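Local coordinates for protein transcriptional regulator (Enterococcus faecalis, PDB 3QFI) that is of unknown function but belongs to the LytR-CpsA-Psr family, a group of bacterial proteins named as transcriptional regulators, at residues Ser218-Leu221 / Ser222-Lys225; Thr206-Thr209 / Trp210-Met214; Tyr253-Gln256 / Thr257-Lys261. One frame throughout, in Å; residues are numbered along the deposited sequence.

Interaction 1 of 3, residues Ser218-Leu221 / Ser222-Lys225; sequences SKYL and SAFK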
ATOM      1  N   SER A 218      10.618  18.056   6.527  1.00 39.39           N
ATOM      2  CA  SER A 218      11.774  18.930   6.696  1.00 34.37           C
ATOM      3  C   SER A 218      13.064  18.139   6.664  1.00 34.52           C
ATOM      4  O   SER A 218      14.155  18.706   6.720  1.00 36.72           O
ATOM      5  CB  SER A 218      11.692  19.658   8.035  1.00 35.20           C
ATOM      6  OG  SER A 218      11.722  18.735   9.109  1.00 45.16           O
ATOM      7  N   LYS A 219      12.944  16.825   6.566  1.00 28.67           N
ATOM      8  CA  LYS A 219      14.124  15.985   6.577  1.00 22.49           C
ATOM      9  C   LYS A 219      14.061  14.814   5.615  1.00 24.48           C
ATOM     10  O   LYS A 219      15.053  14.118   5.410  1.00 26.97           O
ATOM     11  CB  LYS A 219      14.333  15.478   7.991  1.00 23.02           C
ATOM     12  CG  LYS A 219      14.707  16.566   8.975  1.00  9.79           C
ATOM     13  CD  LYS A 219      14.439  16.145  10.405  1.00 24.26           C
ATOM     14  CE  LYS A 219      14.883  14.713  10.648  1.00 31.38           C
ATOM     15  NZ  LYS A 219      16.323  14.551  10.315  1.00 32.03           N
ATOM     16  N   TYR A 220      12.888  14.612   5.027  1.00 22.01           N
ATOM     17  CA  TYR A 220      12.657  13.518   4.104  1.00 20.89           C
ATOM     18  C   TYR A 220      12.124  14.029   2.779  1.00 14.46           C
ATOM     19  O   TYR A 220      11.665  13.252   1.947  1.00  8.79           O
ATOM     20  CB  TYR A 220      11.655  12.524   4.709  1.00 17.14           C
ATOM     21  CG  TYR A 220      12.200  11.695   5.843  1.00 17.25           C
ATOM     22  CD1 TYR A 220      12.363  12.233   7.128  1.00 14.51           C
ATOM     23  CD2 TYR A 220      12.590  10.370   5.629  1.00 13.55           C
ATOM     24  CE1 TYR A 220      12.902  11.466   8.171  1.00  4.63           C
ATOM     25  CE2 TYR A 220      13.133   9.602   6.660  1.00 12.06           C
ATOM     26  CZ  TYR A 220      13.283  10.158   7.929  1.00  9.44           C
ATOM     27  OH  TYR A 220      13.809   9.405   8.956  1.00  8.29           O
ATOM     28  N   LEU A 221      12.180  15.340   2.588  1.00 17.56           N
ATOM     29  CA  LEU A 221      11.680  15.942   1.356  1.00 21.67           C
ATOM     30  C   LEU A 221      12.399  15.328   0.154  1.00 17.85           C
ATOM     31  O   LEU A 221      11.788  15.052  -0.876  1.00 21.64           O
ATOM     32  CB  LEU A 221      11.877  17.470   1.381  1.00 14.05           C
ATOM     33  CG  LEU A 221      12.444  18.109   2.655  1.00 13.18           C
ATOM     34  CD1 LEU A 221      13.931  17.797   2.744  1.00 17.96           C
ATOM     35  CD2 LEU A 221      12.239  19.627   2.645  1.00 20.19           C
ATOM     36  N   SER A 222      13.696  15.100   0.308  1.00 15.31           N
ATOM     37  CA  SER A 222      14.495  14.530  -0.754  1.00 17.40           C
ATOM     38  C   SER A 222      14.061  13.100  -1.039  1.00 24.97           C
ATOM     39  O   SER A 222      14.079  12.641  -2.197  1.00 29.96           O
ATOM     40  CB  SER A 222      15.967  14.538  -0.359  1.00 16.06           C
ATOM     41  OG  SER A 222      16.219  13.599   0.669  1.00 27.15           O
ATOM     42  N   ALA A 223      13.679  12.396   0.022  1.00 30.06           N
ATOM     43  CA  ALA A 223      13.245  11.003  -0.080  1.00 24.90           C
ATOM     44  C   ALA A 223      12.053  10.823  -1.017  1.00 21.82           C
ATOM     45  O   ALA A 223      11.790   9.718  -1.491  1.00 25.33           O
ATOM     46  CB  ALA A 223      12.906  10.471   1.310  1.00 24.29           C
ATOM     47  N   PHE A 224      11.335  11.910  -1.284  1.00 23.75           N
ATOM     48  CA  PHE A 224      10.182  11.856  -2.178  1.00 28.35           C
ATOM     49  C   PHE A 224      10.503  12.432  -3.555  1.00 36.78           C
ATOM     50  O   PHE A 224       9.603  12.679  -4.362  1.00 47.39           O
ATOM     51  CB  PHE A 224       8.980  12.584  -1.562  1.00 23.50           C
ATOM     52  CG  PHE A 224       8.486  11.943  -0.297  1.00 29.84           C
ATOM     53  CD1 PHE A 224       8.905  12.407   0.946  1.00 33.76           C
ATOM     54  CD2 PHE A 224       7.684  10.805  -0.349  1.00 30.56           C
ATOM     55  CE1 PHE A 224       8.542  11.744   2.118  1.00 32.38           C
ATOM     56  CE2 PHE A 224       7.316  10.134   0.813  1.00 26.48           C
ATOM     57  CZ  PHE A 224       7.748  10.604   2.052  1.00 23.12           C
ATOM     58  N   LYS A 225      11.788  12.645  -3.829  1.00 40.77           N
ATOM     59  CA  LYS A 225      12.188  13.175  -5.128  1.00 42.34           C
ATOM     60  C   LYS A 225      11.825  12.179  -6.212  1.00 45.17           C
ATOM     61  O   LYS A 225      11.604  12.552  -7.360  1.00 48.40           O
ATOM     62  CB  LYS A 225      13.701  13.447  -5.176  1.00 34.01           C
ATOM     63  CG  LYS A 225      14.140  14.753  -4.518  1.00 29.54           C
ATOM     64  CD  LYS A 225      15.632  14.999  -4.710  1.00 22.20           C
ATOM     65  CE  LYS A 225      16.056  16.371  -4.185  1.00 34.84           C
ATOM     66  NZ  LYS A 225      17.483  16.700  -4.523  1.00 29.42           N
TER
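Ser-222 joins directly onto Leu-221 and starts a short 3-10 turn of two residues. Its hydroxyl OG bonds not to residues 218-221 but to Asn-55 OD1. Ala-223 comes next, its methyl directed at the preceding segment. Ala-223 CB lies 4.2 Å from Tyr-220 CB and meets the Tyr-220 ring at its edge, near the ring plane. Phe-224 makes the main polar link. Phe-224 N donates to Leu-221 O over 3.2 Å, with an N-H...O angle of 153°. The donor stands well above the carbonyl plane. The bond spans three residues, as in a 3-10 turn. The phenyl ring folds back over the same turn: CG is anti to the carbonyl carbon, which sends the ring toward Tyr-220. There Phe-224 CE1 lies 4.1 Å from Tyr-220 CB. Tyr-220 O approaches this ring obliquely, while Leu-221 O lies at its edge, near the plane. Lys-225 repeats the three-residue spacing, with Lys-225 N 2.8 Å from the acceptor Ser-222 O. Its carbonyl accepts from Arg-182 NH1, and its side chain runs out fully extended. The stretch is the link from helix 210-216 to strand 227-230, a border strand of the mixed sheet. Tyr-220, Ala-223 and Phe-224 all rest on Ile-50 of strand 44-51. The Tyr-220 ring also packs edge-to-face with Phe-22 of strand 22-28, and its hydroxyl bonds to Glu-20 O.

Interaction 2 of 3, residues Thr206-Thr209 / Trp210-Met214; sequences TDLT and WDDMM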
ATOM      1  N   THR A 206      -3.723   6.429  13.145  1.00 19.64           N
ATOM      2  CA  THR A 206      -2.296   6.305  12.911  1.00 18.28           C
ATOM      3  C   THR A 206      -1.520   6.415  14.214  1.00 17.74           C
ATOM      4  O   THR A 206      -1.972   7.056  15.157  1.00 24.00           O
ATOM      5  CB  THR A 206      -1.803   7.409  11.945  1.00 30.28           C
ATOM      6  OG1 THR A 206      -0.402   7.247  11.699  1.00 37.46           O
ATOM      7  CG2 THR A 206      -2.045   8.783  12.544  1.00 28.95           C
ATOM      8  N   ASP A 207      -0.355   5.776  14.263  1.00 27.83           N
ATOM      9  CA  ASP A 207       0.514   5.823  15.436  1.00 28.03           C
ATOM     10  C   ASP A 207       1.583   6.865  15.153  1.00 29.74           C
ATOM     11  O   ASP A 207       2.589   6.950  15.853  1.00 27.82           O
ATOM     12  CB  ASP A 207       1.170   4.463  15.663  1.00 38.03           C
ATOM     13  CG  ASP A 207       1.922   3.966  14.435  1.00 48.25           C
ATOM     14  OD1 ASP A 207       1.798   4.606  13.362  1.00 55.21           O
ATOM     15  OD2 ASP A 207       2.630   2.934  14.545  1.00 51.10           O
ATOM     16  N   LEU A 208       1.344   7.644  14.102  1.00 21.68           N
ATOM     17  CA  LEU A 208       2.242   8.700  13.653  1.00 19.31           C
ATOM     18  C   LEU A 208       1.817  10.025  14.280  1.00 16.64           C
ATOM     19  O   LEU A 208       0.697  10.493  14.067  1.00 28.65           O
ATOM     20  CB  LEU A 208       2.177   8.794  12.130  1.00 13.40           C
ATOM     21  CG  LEU A 208       3.373   9.368  11.368  1.00 11.49           C
ATOM     22  CD1 LEU A 208       4.650   8.606  11.719  1.00  6.74           C
ATOM     23  CD2 LEU A 208       3.093   9.266   9.880  1.00 13.91           C
ATOM     24  N   THR A 209       2.709  10.624  15.059  1.00 17.77           N
ATOM     25  CA  THR A 209       2.393  11.882  15.721  1.00 17.64           C
ATOM     26  C   THR A 209       2.594  13.086  14.823  1.00 20.04           C
ATOM     27  O   THR A 209       3.079  12.970  13.698  1.00 24.29           O
ATOM     28  CB  THR A 209       3.238  12.093  17.003  1.00 20.86           C
ATOM     29  OG1 THR A 209       4.623  12.239  16.660  1.00 18.78           O
ATOM     30  CG2 THR A 209       3.072  10.906  17.949  1.00 22.50           C
ATOM     31  N   TRP A 210       2.211  14.246  15.340  1.00 27.22           N
ATOM     32  CA  TRP A 210       2.323  15.499  14.612  1.00 31.37           C
ATOM     33  C   TRP A 210       3.801  15.820  14.460  1.00 24.00           C
ATOM     34  O   TRP A 210       4.263  16.181  13.383  1.00 13.12           O
ATOM     35  CB  TRP A 210       1.615  16.596  15.398  1.00 45.09           C
ATOM     36  CG  TRP A 210       0.357  16.123  16.084  1.00 62.90           C
ATOM     37  CD1 TRP A 210      -0.140  16.577  17.270  1.00 75.13           C
ATOM     38  CD2 TRP A 210      -0.562  15.113  15.626  1.00 68.01           C
ATOM     39  NE1 TRP A 210      -1.308  15.920  17.584  1.00 78.04           N
ATOM     40  CE2 TRP A 210      -1.593  15.019  16.593  1.00 72.35           C
ATOM     41  CE3 TRP A 210      -0.621  14.284  14.494  1.00 65.76           C
ATOM     42  CZ2 TRP A 210      -2.667  14.126  16.466  1.00 72.54           C
ATOM     43  CZ3 TRP A 210      -1.691  13.393  14.368  1.00 69.08           C
ATOM     44  CH2 TRP A 210      -2.700  13.326  15.352  1.00 68.42           C
ATOM     45  N   ASP A 211       4.540  15.676  15.554  1.00 21.49           N
ATOM     46  CA  ASP A 211       5.977  15.928  15.540  1.00 22.51           C
ATOM     47  C   ASP A 211       6.628  15.046  14.465  1.00 19.54           C
ATOM     48  O   ASP A 211       7.549  15.476  13.771  1.00 15.83           O
ATOM     49  CB  ASP A 211       6.585  15.597  16.908  1.00 26.42           C
ATOM     50  CG  ASP A 211       5.781  16.166  18.058  1.00 38.13           C
ATOM     51  OD1 ASP A 211       5.717  17.411  18.187  1.00 46.61           O
ATOM     52  OD2 ASP A 211       5.203  15.365  18.831  1.00 39.55           O
ATOM     53  N   ASP A 212       6.149  13.809  14.346  1.00 21.28           N
ATOM     54  CA  ASP A 212       6.682  12.884  13.362  1.00 17.80           C
ATOM     55  C   ASP A 212       6.485  13.470  11.971  1.00 20.15           C
ATOM     56  O   ASP A 212       7.376  13.401  11.130  1.00 20.29           O
ATOM     57  CB  ASP A 212       5.997  11.510  13.466  1.00 26.08           C
ATOM     58  CG  ASP A 212       6.442  10.705  14.706  1.00 29.99           C
ATOM     59  OD1 ASP A 212       7.645  10.711  15.048  1.00 36.44           O
ATOM     60  OD2 ASP A 212       5.585  10.039  15.327  1.00 25.39           O
ATOM     61  N   MET A 213       5.320  14.065  11.741  1.00 27.72           N
ATOM     62  CA  MET A 213       5.011  14.677  10.452  1.00 31.14           C
ATOM     63  C   MET A 213       5.944  15.859  10.171  1.00 31.60           C
ATOM     64  O   MET A 213       6.512  15.966   9.078  1.00 22.74           O
ATOM     65  CB  MET A 213       3.563  15.163  10.433  1.00 35.05           C
ATOM     66  CG  MET A 213       2.789  14.668   9.243  1.00 42.22           C
ATOM     67  SD  MET A 213       2.553  12.898   9.339  1.00 49.95           S
ATOM     68  CE  MET A 213       0.968  12.831  10.242  1.00 50.68           C
ATOM     69  N   MET A 214       6.096  16.742  11.155  1.00 30.00           N
ATOM     70  CA  MET A 214       6.966  17.906  11.016  1.00 32.67           C
ATOM     71  C   MET A 214       8.409  17.463  10.755  1.00 37.76           C
ATOM     72  O   MET A 214       9.156  18.155  10.066  1.00 44.54           O
ATOM     73  CB  MET A 214       6.915  18.785  12.278  1.00 34.92           C
ATOM     74  CG  MET A 214       5.565  19.457  12.568  1.00 31.47           C
ATOM     75  SD  MET A 214       5.120  20.885  11.515  1.00 36.88           S
ATOM     76  CE  MET A 214       4.502  20.066  10.030  1.00 39.52           C
TER
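A capping box between Thr-209 and Asp-212 starts helix 210-216. Thr-209 is the N-cap. Thr-209 OG1 accepts from Asp-212 N at 3.2 Å. In return, Thr-209 N donates to Asp-212 OD2 over 2.9 Å, a fairly straight bond at 160°. This donor meets OD2 on the anti side, close to the carboxylate plane. The Thr-209 hydroxyl adds a third bond: Thr-209 OG1 donates to Asp-212 OD2 at 2.7 Å and comes from above the carboxylate plane. Two donors of one residue therefore grip a single carboxylate oxygen. Asp-212 CG lies beside its own backbone N (chi1 -73°), which turns the carboxylate back toward the cap. A negative charge here would probably interact favourably with the start of the helix. Reciprocal bonds of this kind between the N-cap and the residue three positions on define the box, and the first helical backbone bond follows, from Met-213 N to Thr-209 O at 3.2 Å. Apolar groups pack beside the polar ones. Leu-208 CD1 lies 3.6 Å from Asp-212 CB. The other methyl, Leu-208 CD2, touches Met-213 SD at 3.7 Å, and these two side chains cross at about a right angle. The Met-213 chain bends at chi2 (68°), which brings SD round to the leucine; the further bend at chi3 places only the terminal CE. On the strand side, Thr-206 OG1 accepts from Leu-208 N at 3.0 Å and forms an ST turn. Thr-206 OG1 and Asp-207 OD1 also bond to the backbone of Tyr-106 in strand 105-109, and Leu-208 touches His-105 of that strand.

Interaction 3 of 3, residues Tyr253-Gln256 / Thr257-Lys261; sequences YKTQ and TTLRK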
ATOM      1  N   TYR A 253      11.427 -13.434  -2.787  1.00 14.84           N
ATOM      2  CA  TYR A 253      12.686 -13.172  -2.104  1.00 12.16           C
ATOM      3  C   TYR A 253      13.328 -11.913  -2.635  1.00 12.68           C
ATOM      4  O   TYR A 253      13.774 -11.070  -1.866  1.00 10.92           O
ATOM      5  CB  TYR A 253      13.667 -14.344  -2.254  1.00 10.64           C
ATOM      6  CG  TYR A 253      14.969 -14.147  -1.481  1.00  9.94           C
ATOM      7  CD1 TYR A 253      14.954 -13.767  -0.136  1.00  1.00           C
ATOM      8  CD2 TYR A 253      16.208 -14.317  -2.095  1.00  3.35           C
ATOM      9  CE1 TYR A 253      16.126 -13.558   0.571  1.00  1.99           C
ATOM     10  CE2 TYR A 253      17.399 -14.113  -1.386  1.00  1.00           C
ATOM     11  CZ  TYR A 253      17.344 -13.729  -0.052  1.00  4.60           C
ATOM     12  OH  TYR A 253      18.504 -13.498   0.653  1.00 11.57           O
ATOM     13  N   LYS A 254      13.373 -11.784  -3.953  1.00 12.06           N
ATOM     14  CA  LYS A 254      13.976 -10.611  -4.569  1.00 14.16           C
ATOM     15  C   LYS A 254      13.273  -9.346  -4.047  1.00 14.65           C
ATOM     16  O   LYS A 254      13.920  -8.377  -3.655  1.00 15.67           O
ATOM     17  CB  LYS A 254      13.867 -10.717  -6.096  1.00 11.25           C
ATOM     18  CG  LYS A 254      14.391  -9.502  -6.842  1.00 17.18           C
ATOM     19  CD  LYS A 254      14.038  -9.563  -8.311  1.00 22.90           C
ATOM     20  CE  LYS A 254      14.318  -8.227  -8.956  1.00 30.71           C
ATOM     21  NZ  LYS A 254      13.539  -7.132  -8.293  1.00 24.36           N
ATOM     22  N   THR A 255      11.947  -9.365  -4.032  1.00 12.86           N
ATOM     23  CA  THR A 255      11.187  -8.230  -3.533  1.00 15.07           C
ATOM     24  C   THR A 255      11.538  -7.920  -2.080  1.00 10.41           C
ATOM     25  O   THR A 255      11.709  -6.762  -1.710  1.00 19.83           O
ATOM     26  CB  THR A 255       9.702  -8.509  -3.576  1.00 19.08           C
ATOM     27  OG1 THR A 255       9.323  -8.853  -4.911  1.00 29.28           O
ATOM     28  CG2 THR A 255       8.917  -7.288  -3.107  1.00 25.18           C
ATOM     29  N   GLN A 256      11.618  -8.963  -1.262  1.00  1.55           N
ATOM     30  CA  GLN A 256      11.952  -8.827   0.152  1.00  4.44           C
ATOM     31  C   GLN A 256      13.319  -8.227   0.358  1.00  1.00           C
ATOM     32  O   GLN A 256      13.508  -7.339   1.181  1.00 15.91           O
ATOM     33  CB  GLN A 256      11.928 -10.187   0.852  1.00 11.79           C
ATOM     34  CG  GLN A 256      10.546 -10.688   1.186  1.00  1.00           C
ATOM     35  CD  GLN A 256      10.545 -12.150   1.507  1.00  7.95           C
ATOM     36  OE1 GLN A 256       9.560 -12.689   1.997  1.00 11.45           O
ATOM     37  NE2 GLN A 256      11.656 -12.813   1.222  1.00 15.60           N
ATOM     38  N   THR A 257      14.289  -8.739  -0.380  1.00  8.45           N
ATOM     39  CA  THR A 257      15.643  -8.244  -0.255  1.00  5.05           C
ATOM     40  C   THR A 257      15.666  -6.785  -0.679  1.00 13.75           C
ATOM     41  O   THR A 257      16.303  -5.961  -0.031  1.00 19.75           O
ATOM     42  CB  THR A 257      16.604  -9.081  -1.107  1.00  1.00           C
ATOM     43  OG1 THR A 257      16.551 -10.443  -0.658  1.00  8.43           O
ATOM     44  CG2 THR A 257      18.017  -8.570  -0.967  1.00  3.23           C
ATOM     45  N   THR A 258      14.950  -6.463  -1.750  1.00 10.97           N
ATOM     46  CA  THR A 258      14.892  -5.086  -2.222  1.00 14.89           C
ATOM     47  C   THR A 258      14.397  -4.152  -1.118  1.00 21.60           C
ATOM     48  O   THR A 258      15.072  -3.193  -0.753  1.00 30.65           O
ATOM     49  CB  THR A 258      13.934  -4.935  -3.390  1.00 13.24           C
ATOM     50  OG1 THR A 258      14.378  -5.757  -4.471  1.00 16.78           O
ATOM     51  CG2 THR A 258      13.870  -3.485  -3.834  1.00  5.36           C
ATOM     52  N   LEU A 259      13.204  -4.429  -0.602  1.00 15.05           N
ATOM     53  CA  LEU A 259      12.645  -3.599   0.439  1.00 15.51           C
ATOM     54  C   LEU A 259      13.584  -3.559   1.625  1.00 16.60           C
ATOM     55  O   LEU A 259      13.886  -2.481   2.146  1.00 16.21           O
ATOM     56  CB  LEU A 259      11.272  -4.119   0.844  1.00 17.16           C
ATOM     57  CG  LEU A 259      10.327  -4.113  -0.355  1.00 21.46           C
ATOM     58  CD1 LEU A 259       8.922  -4.475   0.095  1.00 15.62           C
ATOM     59  CD2 LEU A 259      10.338  -2.736  -1.020  1.00 14.38           C
ATOM     60  N   ARG A 260      14.067  -4.724   2.039  1.00 11.68           N
ATOM     61  CA  ARG A 260      14.988  -4.776   3.155  1.00  7.12           C
ATOM     62  C   ARG A 260      16.175  -3.814   2.939  1.00 14.31           C
ATOM     63  O   ARG A 260      16.603  -3.147   3.883  1.00  9.96           O
ATOM     64  CB  ARG A 260      15.501  -6.202   3.358  1.00  2.92           C
ATOM     65  CG  ARG A 260      14.494  -7.170   3.947  1.00  2.15           C
ATOM     66  CD  ARG A 260      15.142  -8.533   4.172  1.00 10.80           C
ATOM     67  NE  ARG A 260      16.044  -8.509   5.314  1.00  3.36           N
ATOM     68  CZ  ARG A 260      15.624  -8.352   6.562  1.00 12.85           C
ATOM     69  NH1 ARG A 260      14.322  -8.220   6.810  1.00  5.01           N
ATOM     70  NH2 ARG A 260      16.502  -8.295   7.562  1.00  9.86           N
ATOM     71  N   LYS A 261      16.711  -3.721   1.720  1.00 10.74           N
ATOM     72  CA  LYS A 261      17.839  -2.807   1.510  1.00 13.95           C
ATOM     73  C   LYS A 261      17.390  -1.340   1.556  1.00 16.61           C
ATOM     74  O   LYS A 261      18.142  -0.461   1.988  1.00  9.60           O
ATOM     75  CB  LYS A 261      18.574  -3.113   0.191  1.00 15.19           C
ATOM     76  CG  LYS A 261      19.395  -4.409   0.216  1.00 28.93           C
ATOM     77  CD  LYS A 261      20.190  -4.603  -1.074  1.00 40.17           C
ATOM     78  CE  LYS A 261      21.020  -5.900  -1.072  1.00 39.12           C
ATOM     79  NZ  LYS A 261      21.928  -6.002  -2.271  1.00 31.45           N
TER
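This is a contact between successive turns within helix 249-262, where Tyr-253 and Lys-254 meet Thr-257 and Thr-258. Backbone bonds four residues apart form its frame. Thr-257 N donates to Tyr-253 O at 2.8 Å, and Leu-259 N to Thr-255 O at 3.0 Å. Thr-258 uses one carbonyl twice. Thr-258 N donates to Lys-254 O over 2.9 Å. Thr-258 OG1 donates to the same Lys-254 O over 2.8 Å, from the opposite face of the carbonyl plane. The hydroxyl can fold back in this way because OG1 sits beside its own backbone N (chi1 -60°). The Lys-254 and Thr-258 side chains lie side by side and point the same way. Thr-257 places its OG1 over one face of the Tyr-253 ring, 3.3 Å above the plane and offset toward the rim. The nearest ring atoms are CE1 and CZ. Tyr-253 extends past this contact to bond through its OH with Glu-267, and its side chain touches helix 269-280. Arg-260 bonds to Asp-100 O and Lys-266 O. Thr-255 and Thr-258 touch Glu-230, so this face of the helix packs on strand 227-230.

In the fold
The three interactions follow one another along the chain. Interaction 2 begins helix 210-216, and interaction 1 shapes the loop that leaves it. Their centres are 16 Å apart, and Met-214 O bonds to Ser-218 OG between them. The N-terminal segment runs past both: Asp-212 touches Ile-16, and Lys-219 NZ bonds to Asp-17 O. The loop of interaction 1 leads into strand 227-230, the strand on which the helix of interaction 3 rests. Interaction 3 lies 22 Å from interaction 1 and 26 Å from interaction 2, centre to centre. Nearest atoms are about 12 Å and 17 Å apart, so neither pair touches.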